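Side-chain contacts in mRNA nuclease HepT (Shewanella oneidensis MR-1, PDB 6M6U), which cleaves mRNA as the bacteriostatic toxin of a type VII toxin-antitoxin system and is neutralized by its cognate antitoxin MntA, mostly through tri-AMPylation: residues 21-26 / 114-119; 49-54 / 67-72; 56-61 / 74-79; 84-89 / 123-128. All blocks are in the same frame, centred on the assembly; numbering follows the deposited sequence.

The fold is built of helices and loops, without strands. Contact 1 closes the widest loop, from the end of helix 3-23 to helix 109-118; contacts 2 and 3 lie wholly within that loop. Both join helix 33-60, which carries one segment of each, to helix 69-78. Their segments alternate along the chain, their centres are about 9 Å apart, and S72 and A54 of one touch N58 and L76 of the other. Contact 4 opens after both have closed and ties helix 84-102 to helix 120-131, crossing contact 1 in chain order. C50 and I53 of contact 2 pack on F126 of contact 4, whereas contacts 1 and 2 sit on opposite sides of the chain's centre.

Contact 1 (21-26 / 114-119); sequences QVYGDG and HVVQHH
The aromatic ring of Y23, in the last turn of helix 3-23, is overlapped by a single methyl group of V116 from helix 109-118. CG1 of V116 stands 3.9 Å from the centroid of the Y23 ring and only 19° off its normal, a CH-pi contact over the face. The methyl is displaced toward the rim, on the CB side of the ring, with its shortest approach at 3.7 Å between V116 CG1 and Y23 CD2. Y23 reaches across because its CG is anti to the backbone N (chi1 175°), which carries the ring off the helix end toward the partner.

On the opposite face lies the chain's own backbone: CA of G26 sits 3.4 Å above the plane of the Y23 ring, over its hydroxyl end. Y23 to G26 forms a type II' beta turn, with G24 at positive phi just past the helix, and this turn folds back over the phenol. The valine methyl and the glycine CA thus lie on opposite faces and at opposite ends of the ring. NE2 of Q117 comes no nearer than 4.1 Å to Y23 OH, with the amide and ring planes 63° apart, and Q117 itself lies at the exposed margin.

The ring of F29 also meets that of Y23, and V116 packs on V39 of helix 33-60, so the contact joins helices 3-23, 33-60 and 109-118. Chemically it is an apolar contact of a methyl on an aromatic face, resting on dispersion and shape, with the amide of Q117 adding no close polar grip on the hydroxyl.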
loop_
_atom_site.group_PDB
_atom_site.type_symbol
_atom_site.label_atom_id
_atom_site.label_comp_id
_atom_site.label_asym_id
_atom_site.label_seq_id
_atom_site.Cartn_x
_atom_site.Cartn_y
_atom_site.Cartn_z
ATOM N N GLN B 21 -42.416 17.189 42.696
ATOM C CA GLN B 21 -42.131 16.892 44.097
ATOM C C GLN B 21 -40.959 17.718 44.619
ATOM O O GLN B 21 -41.004 18.225 45.744
ATOM C CB GLN B 21 -41.858 15.398 44.261
ATOM C CG GLN B 21 -41.398 14.978 45.642
ATOM C CD GLN B 21 -41.553 13.485 45.860
ATOM O OE1 GLN B 21 -40.774 12.864 46.586
ATOM N NE2 GLN B 21 -42.572 12.904 45.227
ATOM N N VAL B 22 -39.904 17.865 43.816
ATOM C CA VAL B 22 -38.716 18.581 44.270
ATOM C C VAL B 22 -38.959 20.085 44.281
ATOM O O VAL B 22 -38.460 20.800 45.158
ATOM C CB VAL B 22 -37.505 18.200 43.396
ATOM C CG1 VAL B 22 -36.336 19.146 43.639
ATOM C CG2 VAL B 22 -37.085 16.770 43.684
ATOM N N TYR B 23 -39.734 20.591 43.319
ATOM C CA TYR B 23 -40.007 22.024 43.264
ATOM C C TYR B 23 -41.028 22.446 44.315
ATOM O O TYR B 23 -41.012 23.602 44.754
ATOM C CB TYR B 23 -40.471 22.418 41.856
ATOM C CG TYR B 23 -40.892 23.866 41.708
ATOM C CD1 TYR B 23 -39.961 24.859 41.422
ATOM C CD2 TYR B 23 -42.225 24.238 41.845
ATOM C CE1 TYR B 23 -40.348 26.183 41.288
ATOM C CE2 TYR B 23 -42.619 25.554 41.714
ATOM C CZ TYR B 23 -41.678 26.522 41.435
ATOM O OH TYR B 23 -42.078 27.832 41.308
ATOM N N GLY B 24 -41.909 21.532 44.721
ATOM C CA GLY B 24 -42.793 21.785 45.849
ATOM C C GLY B 24 -43.727 22.953 45.609
ATOM O O GLY B 24 -44.412 23.039 44.584
ATOM N N ASP B 25 -43.762 23.871 46.576
ATOM C CA ASP B 25 -44.588 25.064 46.447
ATOM C C ASP B 25 -43.891 26.169 45.666
ATOM O O ASP B 25 -44.569 27.057 45.135
ATOM C CB ASP B 25 -44.995 25.568 47.836
ATOM C CG ASP B 25 -43.802 25.917 48.710
ATOM O OD1 ASP B 25 -43.003 26.788 48.317
ATOM O OD2 ASP B 25 -43.662 25.316 49.794
ATOM N N GLY B 26 -42.561 26.134 45.587
ATOM C CA GLY B 26 -41.787 27.104 44.839
ATOM C C GLY B 26 -41.021 28.094 45.687
ATOM O O GLY B 26 -40.159 28.802 45.148
ATOM N N HIS B 114 -41.415 29.226 35.034
ATOM C CA HIS B 114 -42.580 29.312 34.158
ATOM C C HIS B 114 -42.833 27.987 33.450
ATOM O O HIS B 114 -43.988 27.605 33.227
ATOM C CB HIS B 114 -42.396 30.442 33.143
ATOM C CG HIS B 114 -43.654 30.813 32.416
ATOM N ND1 HIS B 114 -43.810 30.636 31.057
ATOM C CD2 HIS B 114 -44.814 31.356 32.858
ATOM C CE1 HIS B 114 -45.012 31.051 30.695
ATOM N NE2 HIS B 114 -45.641 31.492 31.770
ATOM N N VAL B 115 -41.765 27.264 33.099
ATOM C CA VAL B 115 -41.929 25.945 32.496
ATOM C C VAL B 115 -42.461 24.950 33.521
ATOM O O VAL B 115 -43.379 24.175 33.232
ATOM C CB VAL B 115 -40.601 25.472 31.872
ATOM C CG1 VAL B 115 -40.665 23.991 31.531
ATOM C CG2 VAL B 115 -40.284 26.286 30.625
ATOM N N VAL B 116 -41.903 24.962 34.737
ATOM C CA VAL B 116 -42.366 24.050 35.782
ATOM C C VAL B 116 -43.846 24.262 36.077
ATOM O O VAL B 116 -44.580 23.302 36.348
ATOM C CB VAL B 116 -41.510 24.223 37.055
ATOM C CG1 VAL B 116 -42.118 23.459 38.229
ATOM C CG2 VAL B 116 -40.086 23.758 36.802
ATOM N N GLN B 117 -44.314 25.507 36.010
ATOM C CA GLN B 117 -45.701 25.819 36.329
ATOM C C GLN B 117 -46.655 25.596 35.163
ATOM O O GLN B 117 -47.798 25.181 35.385
ATOM C CB GLN B 117 -45.821 27.272 36.797
ATOM C CG GLN B 117 -45.045 27.598 38.061
ATOM C CD GLN B 117 -45.179 29.057 38.463
ATOM O OE1 GLN B 117 -44.905 29.962 37.671
ATOM N NE2 GLN B 117 -45.601 29.293 39.700
ATOM N N HIS B 118 -46.223 25.853 33.928
ATOM C CA HIS B 118 -47.156 25.955 32.814
ATOM C C HIS B 118 -46.841 25.089 31.604
ATOM O O HIS B 118 -47.694 24.994 30.712
ATOM C CB HIS B 118 -47.261 27.415 32.343
ATOM C CG HIS B 118 -47.797 28.346 33.383
ATOM N ND1 HIS B 118 -47.164 29.521 33.729
ATOM C CD2 HIS B 118 -48.908 28.276 34.153
ATOM C CE1 HIS B 118 -47.861 30.133 34.671
ATOM N NE2 HIS B 118 -48.924 29.399 34.945
ATOM N N HIS B 119 -45.668 24.462 31.525
ATOM C CA HIS B 119 -45.289 23.762 30.307
ATOM C C HIS B 119 -44.980 22.286 30.496
ATOM O O HIS B 119 -44.715 21.599 29.503
ATOM C CB HIS B 119 -44.099 24.467 29.645
ATOM C CG HIS B 119 -44.467 25.763 28.995
ATOM N ND1 HIS B 119 -44.485 25.932 27.627
ATOM C CD2 HIS B 119 -44.859 26.946 29.527
ATOM C CE1 HIS B 119 -44.859 27.168 27.343
ATOM N NE2 HIS B 119 -45.092 27.803 28.478
#

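Contact 2 (49-54 / 67-72); sequences ACIDIA and QSSRDS
The N-terminal turn of helix 69-78 docks here on the C-terminal half of helix 33-60, beside the side chain of R97, an active-site residue by similarity. I51 carries one half of the contact. Its CD1 lies 3.6 Å from S69 CB and its CG2 follows at 3.9 Å from the same S69 CB, so two branches of the isoleucine close on one methylene. I51 and S69 both touch V94 of helix 84-102 and Q112 of the antitoxin chain.

One turn on, A54 CB meets S72 OG at 3.2 Å, a close approach of methyl to hydroxyl. The S72 oxygen is anti to its own backbone N (chi1 -167°), which turns it toward helix 33-60, where it hydrogen-bonds to N55 OD1. A polar link therefore runs directly alongside the alanine.

The start of the docked helix is secured locally. D71 OD1 takes Q67 N at 2.8 Å through its anti lone pair, which adds a hold on the residue before the cap. S68 itself occupies the N-cap position: its OG accepts from D71 N at 3.2 Å, nearly straight at 167°, the bond typical of a serine N-cap.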
loop_
_atom_site.group_PDB
_atom_site.type_symbol
_atom_site.label_atom_id
_atom_site.label_comp_id
_atom_site.label_asym_id
_atom_site.label_seq_id
_atom_site.Cartn_x
_atom_site.Cartn_y
_atom_site.Cartn_z
ATOM N N ALA B 49 -36.120 11.499 26.916
ATOM C CA ALA B 49 -37.141 10.483 26.688
ATOM C C ALA B 49 -38.056 10.874 25.532
ATOM O O ALA B 49 -38.445 10.019 24.726
ATOM C CB ALA B 49 -37.941 10.246 27.967
ATOM N N CYS B 50 -38.395 12.163 25.419
ATOM C CA CYS B 50 -39.198 12.616 24.285
ATOM C C CYS B 50 -38.429 12.496 22.979
ATOM O O CYS B 50 -38.991 12.090 21.955
ATOM C CB CYS B 50 -39.643 14.061 24.492
ATOM S SG CYS B 50 -40.940 14.283 25.723
ATOM N N ILE B 51 -37.145 12.862 22.994
ATOM C CA ILE B 51 -36.329 12.786 21.791
ATOM C C ILE B 51 -36.151 11.336 21.355
ATOM O O ILE B 51 -36.185 11.028 20.156
ATOM C CB ILE B 51 -34.981 13.488 22.034
ATOM C CG1 ILE B 51 -35.206 14.995 22.188
ATOM C CG2 ILE B 51 -33.997 13.196 20.900
ATOM C CD1 ILE B 51 -34.031 15.728 22.779
ATOM N N ASP B 52 -35.980 10.421 22.313
ATOM C CA ASP B 52 -35.821 9.013 21.962
ATOM C C ASP B 52 -37.076 8.471 21.289
ATOM O O ASP B 52 -36.987 7.675 20.348
ATOM C CB ASP B 52 -35.481 8.187 23.201
ATOM C CG ASP B 52 -34.077 8.455 23.721
ATOM O OD1 ASP B 52 -33.293 9.139 23.024
ATOM O OD2 ASP B 52 -33.759 7.972 24.831
ATOM N N ILE B 53 -38.253 8.886 21.762
ATOM C CA ILE B 53 -39.501 8.515 21.099
ATOM C C ILE B 53 -39.511 9.034 19.668
ATOM O O ILE B 53 -39.837 8.307 18.723
ATOM C CB ILE B 53 -40.709 9.048 21.893
ATOM C CG1 ILE B 53 -40.876 8.281 23.205
ATOM C CG2 ILE B 53 -41.976 8.998 21.050
ATOM C CD1 ILE B 53 -41.691 9.030 24.232
ATOM N N ALA B 54 -39.158 10.309 19.495
ATOM C CA ALA B 54 -39.153 10.914 18.170
ATOM C C ALA B 54 -38.185 10.191 17.241
ATOM O O ALA B 54 -38.556 9.793 16.129
ATOM C CB ALA B 54 -38.794 12.394 18.280
ATOM N N GLN B 67 -31.644 15.505 11.493
ATOM C CA GLN B 67 -30.365 16.209 11.511
ATOM C C GLN B 67 -29.982 16.698 12.902
ATOM O O GLN B 67 -28.834 17.111 13.096
ATOM C CB GLN B 67 -30.405 17.397 10.544
ATOM C CG GLN B 67 -31.112 17.110 9.227
ATOM C CD GLN B 67 -30.805 18.143 8.155
ATOM O OE1 GLN B 67 -31.468 19.185 8.070
ATOM N NE2 GLN B 67 -29.803 17.851 7.325
ATOM N N SER B 68 -30.909 16.664 13.858
ATOM C CA SER B 68 -30.677 17.103 15.230
ATOM C C SER B 68 -31.869 16.651 16.061
ATOM O O SER B 68 -32.865 16.155 15.530
ATOM C CB SER B 68 -30.493 18.620 15.319
ATOM O OG SER B 68 -31.698 19.294 15.007
ATOM N N SER B 69 -31.756 16.829 17.378
ATOM C CA SER B 69 -32.848 16.437 18.259
ATOM C C SER B 69 -34.118 17.225 17.947
ATOM O O SER B 69 -35.217 16.660 17.927
ATOM C CB SER B 69 -32.431 16.615 19.718
ATOM O OG SER B 69 -31.776 17.854 19.920
ATOM N N ARG B 70 -33.983 18.527 17.672
ATOM C CA ARG B 70 -35.148 19.337 17.323
ATOM C C ARG B 70 -35.703 18.955 15.962
ATOM O O ARG B 70 -36.923 18.865 15.784
ATOM C CB ARG B 70 -34.790 20.819 17.327
ATOM C CG ARG B 70 -34.538 21.405 18.689
ATOM C CD ARG B 70 -33.217 22.132 18.672
ATOM N NE ARG B 70 -33.167 23.210 19.650
ATOM C CZ ARG B 70 -32.055 23.855 19.978
ATOM N NH1 ARG B 70 -30.905 23.522 19.409
ATOM N NH2 ARG B 70 -32.090 24.831 20.875
ATOM N N ASP B 71 -34.822 18.756 14.979
ATOM C CA ASP B 71 -35.254 18.303 13.664
ATOM C C ASP B 71 -36.044 17.005 13.739
ATOM O O ASP B 71 -36.838 16.717 12.836
ATOM C CB ASP B 71 -34.042 18.122 12.750
ATOM C CG ASP B 71 -34.431 17.926 11.299
ATOM O OD1 ASP B 71 -33.842 17.043 10.638
ATOM O OD2 ASP B 71 -35.323 18.652 10.805
ATOM N N SER B 72 -35.847 16.217 14.800
ATOM C CA SER B 72 -36.629 14.999 14.970
ATOM C C SER B 72 -38.077 15.318 15.310
ATOM O O SER B 72 -38.990 14.612 14.870
ATOM C CB SER B 72 -36.002 14.121 16.050
ATOM O OG SER B 72 -36.561 12.822 16.018
#

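Contact 3 (56-61 / 74-79)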
loop_
_atom_site.group_PDB
_atom_site.type_symbol
_atom_site.label_atom_id
_atom_site.label_comp_id
_atom_site.label_asym_id
_atom_site.label_seq_id
_atom_site.Cartn_x
_atom_site.Cartn_y
_atom_site.Cartn_z
ATOM N N HIS B 56 -37.112 7.249 17.430
ATOM C CA HIS B 56 -37.600 5.898 17.176
ATOM C C HIS B 56 -38.631 5.889 16.054
ATOM O O HIS B 56 -38.528 5.099 15.106
ATOM C CB HIS B 56 -38.183 5.321 18.466
ATOM C CG HIS B 56 -38.887 4.012 18.292
ATOM N ND1 HIS B 56 -38.218 2.808 18.234
ATOM C CD2 HIS B 56 -40.205 3.714 18.193
ATOM C CE1 HIS B 56 -39.092 1.827 18.095
ATOM N NE2 HIS B 56 -40.305 2.350 18.069
ATOM N N ILE B 57 -39.625 6.779 16.140
ATOM C CA ILE B 57 -40.727 6.777 15.181
ATOM C C ILE B 57 -40.241 7.173 13.790
ATOM O O ILE B 57 -40.643 6.572 12.786
ATOM C CB ILE B 57 -41.857 7.698 15.678
ATOM C CG1 ILE B 57 -42.499 7.110 16.937
ATOM C CG2 ILE B 57 -42.903 7.902 14.595
ATOM C CD1 ILE B 57 -43.365 8.082 17.686
ATOM N N ASN B 58 -39.365 8.179 13.706
ATOM C CA ASN B 58 -38.831 8.588 12.408
ATOM C C ASN B 58 -38.089 7.445 11.725
ATOM O O ASN B 58 -38.121 7.323 10.494
ATOM C CB ASN B 58 -37.910 9.798 12.570
ATOM C CG ASN B 58 -38.673 11.074 12.881
ATOM O OD1 ASN B 58 -39.731 11.338 12.301
ATOM N ND2 ASN B 58 -38.145 11.872 13.804
ATOM N N ARG B 59 -37.409 6.599 12.503
ATOM C CA ARG B 59 -36.723 5.457 11.907
ATOM C C ARG B 59 -37.690 4.314 11.627
ATOM O O ARG B 59 -37.639 3.708 10.550
ATOM C CB ARG B 59 -35.587 4.982 12.817
ATOM C CG ARG B 59 -34.768 3.828 12.242
ATOM C CD ARG B 59 -33.679 3.415 13.220
ATOM N NE ARG B 59 -32.820 2.346 12.715
ATOM C CZ ARG B 59 -33.028 1.050 12.931
ATOM N NH1 ARG B 59 -34.076 0.647 13.636
ATOM N NH2 ARG B 59 -32.187 0.154 12.434
ATOM N N GLN B 60 -38.580 4.012 12.580
ATOM C CA GLN B 60 -39.552 2.939 12.385
ATOM C C GLN B 60 -40.441 3.186 11.175
ATOM O O GLN B 60 -40.850 2.232 10.504
ATOM C CB GLN B 60 -40.412 2.771 13.637
ATOM C CG GLN B 60 -39.771 1.914 14.701
ATOM C CD GLN B 60 -39.691 0.459 14.292
ATOM O OE1 GLN B 60 -40.679 -0.125 13.847
ATOM N NE2 GLN B 60 -38.509 -0.134 14.430
ATOM N N GLN B 61 -40.745 4.447 10.873
ATOM C CA GLN B 61 -41.634 4.787 9.771
ATOM C C GLN B 61 -40.918 5.494 8.628
ATOM O O GLN B 61 -41.581 6.053 7.750
ATOM C CB GLN B 61 -42.792 5.641 10.287
ATOM C CG GLN B 61 -43.464 5.039 11.502
ATOM C CD GLN B 61 -44.930 5.390 11.582
ATOM O OE1 GLN B 61 -45.325 6.294 12.318
ATOM N NE2 GLN B 61 -45.750 4.674 10.822
ATOM N N THR B 74 -39.399 18.234 14.344
ATOM C CA THR B 74 -39.842 18.852 13.099
ATOM C C THR B 74 -40.361 17.809 12.118
ATOM O O THR B 74 -41.414 18.001 11.500
ATOM C CB THR B 74 -38.701 19.655 12.475
ATOM O OG1 THR B 74 -38.331 20.727 13.350
ATOM C CG2 THR B 74 -39.117 20.228 11.132
ATOM N N LEU B 75 -39.649 16.684 11.980
ATOM C CA LEU B 75 -40.072 15.647 11.040
ATOM C C LEU B 75 -41.398 15.018 11.456
ATOM O O LEU B 75 -42.219 14.667 10.602
ATOM C CB LEU B 75 -38.996 14.571 10.903
ATOM C CG LEU B 75 -37.708 14.965 10.164
ATOM C CD1 LEU B 75 -36.762 13.773 10.059
ATOM C CD2 LEU B 75 -38.015 15.518 8.777
ATOM N N LEU B 76 -41.624 14.849 12.762
ATOM C CA LEU B 76 -42.914 14.336 13.218
ATOM C C LEU B 76 -44.045 15.292 12.862
ATOM O O LEU B 76 -45.158 14.858 12.536
ATOM C CB LEU B 76 -42.896 14.090 14.724
ATOM C CG LEU B 76 -41.902 13.065 15.274
ATOM C CD1 LEU B 76 -41.919 13.105 16.793
ATOM C CD2 LEU B 76 -42.236 11.665 14.770
ATOM N N ALA B 77 -43.782 16.601 12.927
ATOM C CA ALA B 77 -44.824 17.583 12.643
ATOM C C ALA B 77 -45.149 17.635 11.155
ATOM O O ALA B 77 -46.319 17.755 10.775
ATOM C CB ALA B 77 -44.399 18.961 13.150
ATOM N N GLN B 78 -44.128 17.551 10.296
ATOM C CA GLN B 78 -44.370 17.544 8.856
ATOM C C GLN B 78 -45.154 16.318 8.412
ATOM O O GLN B 78 -45.811 16.359 7.365
ATOM C CB GLN B 78 -43.048 17.626 8.090
ATOM C CG GLN B 78 -42.127 18.728 8.578
ATOM C CD GLN B 78 -40.840 18.806 7.785
ATOM O OE1 GLN B 78 -39.968 17.946 7.908
ATOM N NE2 GLN B 78 -40.707 19.850 6.975
ATOM N N ASN B 79 -45.099 15.232 9.178
ATOM C CA ASN B 79 -45.915 14.051 8.943
ATOM C C ASN B 79 -47.233 14.090 9.711
ATOM O O ASN B 79 -47.965 13.093 9.714
ATOM C CB ASN B 79 -45.124 12.794 9.307
ATOM C CG ASN B 79 -43.965 12.543 8.358
ATOM O OD1 ASN B 79 -44.133 11.898 7.327
ATOM N ND2 ASN B 79 -42.785 13.056 8.700
#
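Two helices of the all-helical HepT fold, 33-60 and 69-78, meet here near their C-terminal ends; their short segments 56-60 and 74-78 cross at 57° with the axes 10.2 Å apart. The CA atoms of N58 and L76 make the nearest backbone pair.

The apolar part is small. CG2 of I57 touches CD2 of L76 at 3.8 Å, the two side chains crossing at about a right angle. The isoleucine CG2, anti to its backbone N, is the branch that meets the leucine, and the same L76 CD2 also touches N58.

Contacts between polar and apolar groups centre on N58. Its OD1 lies 3.5 Å from L76 CD2 and 3.6 Å from L75 CB, so the amide oxygen rests against carbon from two successive leucines. The other end of the amide is engaged: ND2 of N58 donates to the backbone oxygen of S72, tying this buried side chain to helix 69-78 one turn earlier. L63, in the loop that joins the helices, packs on both N58 and N79, and R59 forms a salt bridge with D100 of the antitoxin chain.

Hydrogen bonding within 74-79 marks the helix end. N79 N reaches L75 O at 3.3 Å, and the N79 side chain returns to the same carbonyl from the opposite face of its plane: ND2 of N79 to O of L75 measures 2.6 Å, with an N-H...O angle of 161°.

Contact 4 (84-89 / 123-128); sequences QPLSDN and FEQFID
Segments 84-89 and 123-128 are helical throughout and come closest where the CA atoms of L86 and F126 stand 7.4 Å apart. L86 bridges that space. Its CG is anti to the backbone N (chi1 178°), and the isobutyl group extends straight at the other helix until CD2 of L86 lies 3.8 Å from CA of F126. This methyl therefore rests on the backbone of helix 120-131 rather than on an aromatic face; CB of F126 is 4.2 Å from the same L86 CD2, and the methyl stands at the edge of the phenyl ring, near its plane.

The second neighbour is Q125, an exposed residue whose extended chain runs back along the leucine. The two side chains lie side by side, running antiparallel: CG of Q125 approaches CD2 of L86 at 4.1 Å, while farther out NE2 of Q125 is 4.1 Å from L86 CB. Both the CG methylene and the amide end lie along the leucine, by van der Waals contact, giving the buried L86 a flank toward the surface. D122, one turn before F126, also touches L86.

L86 thus joins helix 84-102 to the backbone of helix 120-131 at F126. Next to it in sequence, S87 packs on F73 and A77 of helix 69-78. F126 packs on C50 and I53 of helix 33-60, and F123 on both long N-terminal helices, meeting C46 and C50 of 33-60 and I12 and I16 of 3-23.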
loop_
_atom_site.group_PDB
_atom_site.type_symbol
_atom_site.label_atom_id
_atom_site.label_comp_id
_atom_site.label_asym_id
_atom_site.label_seq_id
_atom_site.Cartn_x
_atom_site.Cartn_y
_atom_site.Cartn_z
ATOM N N GLN B 84 -48.031 21.290 14.828
ATOM C CA GLN B 84 -46.973 22.293 14.737
ATOM C C GLN B 84 -46.788 23.073 16.035
ATOM O O GLN B 84 -45.629 23.344 16.395
ATOM C CB GLN B 84 -47.250 23.241 13.563
ATOM C CG GLN B 84 -46.130 24.231 13.296
ATOM C CD GLN B 84 -44.928 23.576 12.648
ATOM O OE1 GLN B 84 -45.035 22.491 12.075
ATOM N NE2 GLN B 84 -43.773 24.227 12.744
ATOM N N PRO B 85 -47.839 23.467 16.769
ATOM C CA PRO B 85 -47.595 24.113 18.072
ATOM C C PRO B 85 -46.853 23.230 19.065
ATOM O O PRO B 85 -45.894 23.691 19.700
ATOM C CB PRO B 85 -49.013 24.473 18.557
ATOM C CG PRO B 85 -49.953 23.712 17.673
ATOM C CD PRO B 85 -49.252 23.585 16.368
ATOM N N LEU B 86 -47.268 21.969 19.226
ATOM C CA LEU B 86 -46.592 21.094 20.180
ATOM C C LEU B 86 -45.152 20.828 19.757
ATOM O O LEU B 86 -44.254 20.755 20.605
ATOM C CB LEU B 86 -47.359 19.781 20.338
ATOM C CG LEU B 86 -46.727 18.752 21.281
ATOM C CD1 LEU B 86 -46.567 19.323 22.686
ATOM C CD2 LEU B 86 -47.538 17.468 21.314
ATOM N N SER B 87 -44.916 20.688 18.449
ATOM C CA SER B 87 -43.554 20.550 17.946
ATOM C C SER B 87 -42.689 21.727 18.376
ATOM O O SER B 87 -41.557 21.546 18.840
ATOM C CB SER B 87 -43.572 20.427 16.420
ATOM O OG SER B 87 -42.273 20.604 15.875
ATOM N N ASP B 88 -43.213 22.946 18.238
ATOM C CA ASP B 88 -42.425 24.134 18.550
ATOM C C ASP B 88 -42.150 24.250 20.044
ATOM O O ASP B 88 -41.068 24.694 20.446
ATOM C CB ASP B 88 -43.139 25.381 18.033
ATOM C CG ASP B 88 -43.030 25.530 16.527
ATOM O OD1 ASP B 88 -42.668 24.541 15.852
ATOM O OD2 ASP B 88 -43.306 26.636 16.017
ATOM N N ASN B 89 -43.109 23.851 20.882
ATOM C CA ASN B 89 -42.905 23.921 22.326
ATOM C C ASN B 89 -41.851 22.921 22.780
ATOM O O ASN B 89 -40.968 23.254 23.578
ATOM C CB ASN B 89 -44.224 23.687 23.062
ATOM C CG ASN B 89 -45.103 24.923 23.091
ATOM O OD1 ASN B 89 -44.629 26.044 22.888
ATOM N ND2 ASN B 89 -46.390 24.726 23.357
ATOM N N PHE B 123 -45.060 17.828 27.750
ATOM C CA PHE B 123 -44.629 16.439 27.850
ATOM C C PHE B 123 -45.821 15.493 27.915
ATOM O O PHE B 123 -45.833 14.450 27.253
ATOM C CB PHE B 123 -43.741 16.251 29.081
ATOM C CG PHE B 123 -42.427 16.972 29.006
ATOM C CD1 PHE B 123 -41.641 16.899 27.866
ATOM C CD2 PHE B 123 -41.974 17.724 30.082
ATOM C CE1 PHE B 123 -40.429 17.557 27.799
ATOM C CE2 PHE B 123 -40.760 18.388 30.020
ATOM C CZ PHE B 123 -39.988 18.304 28.874
ATOM N N GLU B 124 -46.832 15.841 28.715
ATOM C CA GLU B 124 -47.997 14.975 28.862
ATOM C C GLU B 124 -48.852 14.981 27.601
ATOM O O GLU B 124 -49.404 13.944 27.214
ATOM C CB GLU B 124 -48.814 15.406 30.080
ATOM C CG GLU B 124 -47.954 15.677 31.303
ATOM C CD GLU B 124 -48.576 15.173 32.586
ATOM O OE1 GLU B 124 -49.330 15.936 33.223
ATOM O OE2 GLU B 124 -48.313 14.007 32.952
ATOM N N GLN B 125 -48.962 16.138 26.945
ATOM C CA GLN B 125 -49.654 16.207 25.662
ATOM C C GLN B 125 -48.940 15.366 24.608
ATOM O O GLN B 125 -49.586 14.683 23.803
ATOM C CB GLN B 125 -49.758 17.667 25.218
ATOM C CG GLN B 125 -50.616 17.914 23.990
ATOM C CD GLN B 125 -50.664 19.383 23.608
ATOM O OE1 GLN B 125 -50.412 20.261 24.437
ATOM N NE2 GLN B 125 -50.981 19.658 22.348
ATOM N N PHE B 126 -47.606 15.397 24.604
ATOM C CA PHE B 126 -46.835 14.561 23.687
ATOM C C PHE B 126 -47.043 13.080 23.983
ATOM O O PHE B 126 -47.142 12.263 23.060
ATOM C CB PHE B 126 -45.355 14.940 23.781
ATOM C CG PHE B 126 -44.449 14.094 22.940
ATOM C CD1 PHE B 126 -44.411 14.249 21.565
ATOM C CD2 PHE B 126 -43.610 13.162 23.527
ATOM C CE1 PHE B 126 -43.562 13.478 20.789
ATOM C CE2 PHE B 126 -42.760 12.387 22.756
ATOM C CZ PHE B 126 -42.737 12.547 21.386
ATOM N N ILE B 127 -47.115 12.717 25.266
ATOM C CA ILE B 127 -47.375 11.329 25.643
ATOM C C ILE B 127 -48.721 10.871 25.095
ATOM O O ILE B 127 -48.841 9.782 24.520
ATOM C CB ILE B 127 -47.317 11.171 27.173
ATOM C CG1 ILE B 127 -45.885 11.307 27.685
ATOM C CG2 ILE B 127 -47.938 9.848 27.606
ATOM C CD1 ILE B 127 -45.774 11.138 29.181
ATOM N N ASP B 128 -49.753 11.701 25.265
ATOM C CA ASP B 128 -51.106 11.292 24.905
ATOM C C ASP B 128 -51.265 11.141 23.396
ATOM O O ASP B 128 -51.884 10.178 22.929
ATOM C CB ASP B 128 -52.120 12.293 25.460
ATOM C CG ASP B 128 -52.150 12.308 26.978
ATOM O OD1 ASP B 128 -52.530 13.347 27.564
ATOM O OD2 ASP B 128 -51.787 11.279 27.588
#